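Local coordinates for penaeus monodon metallodensovirus major capsid protein (Penaeus monodon metallodensovirus, PDB 6WH7), which forms the icosahedral capsid of a shrimp densovirus, assembling from sixty copies into the shell that probably encloses the viral genome, at residues Ile64-Phe69 with Val105-Tyr110. Sequence-based numbering, arbitrary orientation.
Sequences IKLRNF and VHHKNY
The imidazole of His107 meets Ile64 and Leu66 in different ways. At its edge, near the ring plane, Leu66 brings up one methyl, with Leu66 CD2 4.2 Å from His107 CD2; also in plane at the rim lies Asn109 CA, from the ring's own segment. Ile64 approaches obliquely, its branch methyl CG2 3.7 Å from both CB and CG of His107. The two branches of Ile64 divide the work: CG2, anti to the backbone N, lies beside the base of the imidazole, while the CG1 arm (chi1 -67°) extends past it. Ile64 CG1 passes 4.1 Å from Asn109 CB, and Ile64 CD1 ends 3.7 Å from Tyr110 CB, where the isoleucine meets the tyrosine at its base, the phenol leading off from the strand. No hydrogen bond crosses between the segments, so this buried contact is held by apolar packing.

ND1 of His107 is used within its own segment. As N-cap of helix 108-113, His107 accepts from Asn109 N through ND1 (3.0 Å, a nearly straight 162° at the hydrogen). The donor sits 18° out of the ring plane. Accepting at ND1 is consistent with a neutral ring carrying its proton on NE2. Tyr110 N bonds His107 O, closing the first turn. Together the capping bond and the Ile64 and Leu66 methyls probably limit rotation of the ring.

Asn109 OD1 accepts from Trp304 N of a second subunit, and Tyr110 OH bonds Tyr234 N of the same chain. Strand 59-75, whose Ile64 and Leu66 pair with Ile297 and Thr295 of strand 287-302, belongs to an antiparallel sheet consistent with the parvoviral jelly roll; the start of helix 108-113 packs beside it, next to the second subunit.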
loop_
_atom_site.group_PDB
_atom_site.type_symbol
_atom_site.label_atom_id
_atom_site.label_comp_id
_atom_site.label_asym_id
_atom_site.label_seq_id
_atom_site.Cartn_x
_atom_site.Cartn_y
_atom_site.Cartn_z
ATOM N N ILE A 64 -56.907 -22.228 68.042
ATOM C CA ILE A 64 -57.471 -21.686 69.264
ATOM C C ILE A 64 -56.324 -21.034 70.010
ATOM O O ILE A 64 -55.403 -21.722 70.462
ATOM C CB ILE A 64 -58.147 -22.756 70.124
ATOM C CG1 ILE A 64 -59.385 -23.288 69.415
ATOM C CG2 ILE A 64 -58.494 -22.196 71.481
ATOM C CD1 ILE A 64 -59.981 -24.482 70.066
ATOM N N LYS A 65 -56.368 -19.717 70.132
ATOM C CA LYS A 65 -55.348 -18.957 70.833
ATOM C C LYS A 65 -55.956 -18.438 72.121
ATOM O O LYS A 65 -56.999 -17.786 72.094
ATOM C CB LYS A 65 -54.832 -17.813 69.966
ATOM C CG LYS A 65 -54.105 -18.295 68.742
ATOM C CD LYS A 65 -53.850 -17.198 67.747
ATOM C CE LYS A 65 -52.922 -16.155 68.305
ATOM N NZ LYS A 65 -52.662 -15.086 67.312
ATOM N N LEU A 66 -55.323 -18.748 73.243
ATOM C CA LEU A 66 -55.796 -18.327 74.549
ATOM C C LEU A 66 -54.649 -17.707 75.322
ATOM O O LEU A 66 -53.517 -18.184 75.253
ATOM C CB LEU A 66 -56.375 -19.493 75.333
ATOM C CG LEU A 66 -57.668 -20.107 74.820
ATOM C CD1 LEU A 66 -57.977 -21.352 75.598
ATOM C CD2 LEU A 66 -58.781 -19.112 74.970
ATOM N N ARG A 67 -54.946 -16.645 76.055
ATOM C CA ARG A 67 -53.944 -15.912 76.808
ATOM C C ARG A 67 -54.347 -15.838 78.268
ATOM O O ARG A 67 -55.529 -15.736 78.598
ATOM C CB ARG A 67 -53.735 -14.519 76.238
ATOM C CG ARG A 67 -52.724 -13.693 76.970
ATOM C CD ARG A 67 -52.460 -12.408 76.242
ATOM N NE ARG A 67 -53.664 -11.614 76.062
ATOM C CZ ARG A 67 -54.289 -11.482 74.902
ATOM N NH1 ARG A 67 -53.813 -12.084 73.827
ATOM N NH2 ARG A 67 -55.381 -10.745 74.815
ATOM N N ASN A 68 -53.347 -15.893 79.135
ATOM C CA ASN A 68 -53.548 -16.122 80.550
ATOM C C ASN A 68 -52.389 -15.500 81.310
ATOM O O ASN A 68 -51.261 -15.469 80.818
ATOM C CB ASN A 68 -53.636 -17.627 80.800
ATOM C CG ASN A 68 -53.954 -17.959 82.204
ATOM O OD1 ASN A 68 -54.653 -17.218 82.881
ATOM N ND2 ASN A 68 -53.419 -19.068 82.677
ATOM N N PHE A 69 -52.664 -15.008 82.511
ATOM C CA PHE A 69 -51.607 -14.644 83.441
ATOM C C PHE A 69 -51.386 -15.782 84.420
ATOM O O PHE A 69 -52.339 -16.398 84.897
ATOM C CB PHE A 69 -51.923 -13.371 84.221
ATOM C CG PHE A 69 -51.936 -12.133 83.392
ATOM C CD1 PHE A 69 -50.759 -11.526 83.024
ATOM C CD2 PHE A 69 -53.123 -11.549 83.022
ATOM C CE1 PHE A 69 -50.766 -10.385 82.282
ATOM C CE2 PHE A 69 -53.133 -10.405 82.281
ATOM C CZ PHE A 69 -51.954 -9.823 81.912
ATOM N N VAL A 105 -65.880 -24.042 79.510
ATOM C CA VAL A 105 -64.718 -23.227 79.203
ATOM C C VAL A 105 -64.143 -23.525 77.838
ATOM O O VAL A 105 -63.090 -22.984 77.488
ATOM C CB VAL A 105 -63.655 -23.375 80.300
ATOM C CG1 VAL A 105 -64.141 -22.704 81.542
ATOM C CG2 VAL A 105 -63.429 -24.825 80.596
ATOM N N HIS A 106 -64.779 -24.397 77.072
ATOM C CA HIS A 106 -64.287 -24.734 75.749
ATOM C C HIS A 106 -64.398 -23.538 74.821
ATOM O O HIS A 106 -65.339 -22.749 74.905
ATOM C CB HIS A 106 -65.078 -25.908 75.197
ATOM C CG HIS A 106 -64.968 -27.141 76.032
ATOM N ND1 HIS A 106 -63.877 -27.979 75.978
ATOM C CD2 HIS A 106 -65.783 -27.645 76.986
ATOM C CE1 HIS A 106 -64.046 -28.970 76.835
ATOM N NE2 HIS A 106 -65.192 -28.786 77.464
ATOM N N HIS A 107 -63.419 -23.397 73.943
ATOM C CA HIS A 107 -63.477 -22.352 72.943
ATOM C C HIS A 107 -64.520 -22.721 71.900
ATOM O O HIS A 107 -64.786 -23.897 71.651
ATOM C CB HIS A 107 -62.106 -22.167 72.304
ATOM C CG HIS A 107 -61.977 -20.919 71.494
ATOM N ND1 HIS A 107 -62.417 -20.827 70.195
ATOM C CD2 HIS A 107 -61.445 -19.716 71.798
ATOM C CE1 HIS A 107 -62.170 -19.616 69.734
ATOM N NE2 HIS A 107 -61.580 -18.922 70.687
ATOM N N LYS A 108 -65.136 -21.707 71.300
ATOM C CA LYS A 108 -66.230 -21.997 70.386
ATOM C C LYS A 108 -65.749 -22.583 69.071
ATOM O O LYS A 108 -66.515 -23.287 68.411
ATOM C CB LYS A 108 -67.061 -20.751 70.121
ATOM C CG LYS A 108 -67.809 -20.281 71.323
ATOM C CD LYS A 108 -68.770 -19.198 70.980
ATOM C CE LYS A 108 -69.908 -19.768 70.182
ATOM N NZ LYS A 108 -70.694 -20.744 70.966
ATOM N N ASN A 109 -64.509 -22.312 68.669
ATOM C CA ASN A 109 -63.982 -22.972 67.484
ATOM C C ASN A 109 -63.870 -24.467 67.685
ATOM O O ASN A 109 -63.935 -25.224 66.716
ATOM C CB ASN A 109 -62.624 -22.404 67.099
ATOM C CG ASN A 109 -62.735 -21.104 66.377
ATOM O OD1 ASN A 109 -63.769 -20.793 65.803
ATOM N ND2 ASN A 109 -61.664 -20.339 66.374
ATOM N N TYR A 110 -63.701 -24.914 68.922
ATOM C CA TYR A 110 -63.624 -26.347 69.133
ATOM C C TYR A 110 -65.001 -26.985 69.089
ATOM O O TYR A 110 -65.179 -28.032 68.462
ATOM C CB TYR A 110 -62.945 -26.668 70.453
ATOM C CG TYR A 110 -62.792 -28.147 70.602
ATOM C CD1 TYR A 110 -61.808 -28.814 69.907
ATOM C CD2 TYR A 110 -63.651 -28.883 71.395
ATOM C CE1 TYR A 110 -61.664 -30.155 70.007
ATOM C CE2 TYR A 110 -63.513 -30.235 71.504
ATOM C CZ TYR A 110 -62.514 -30.863 70.803
ATOM O OH TYR A 110 -62.342 -32.210 70.889
#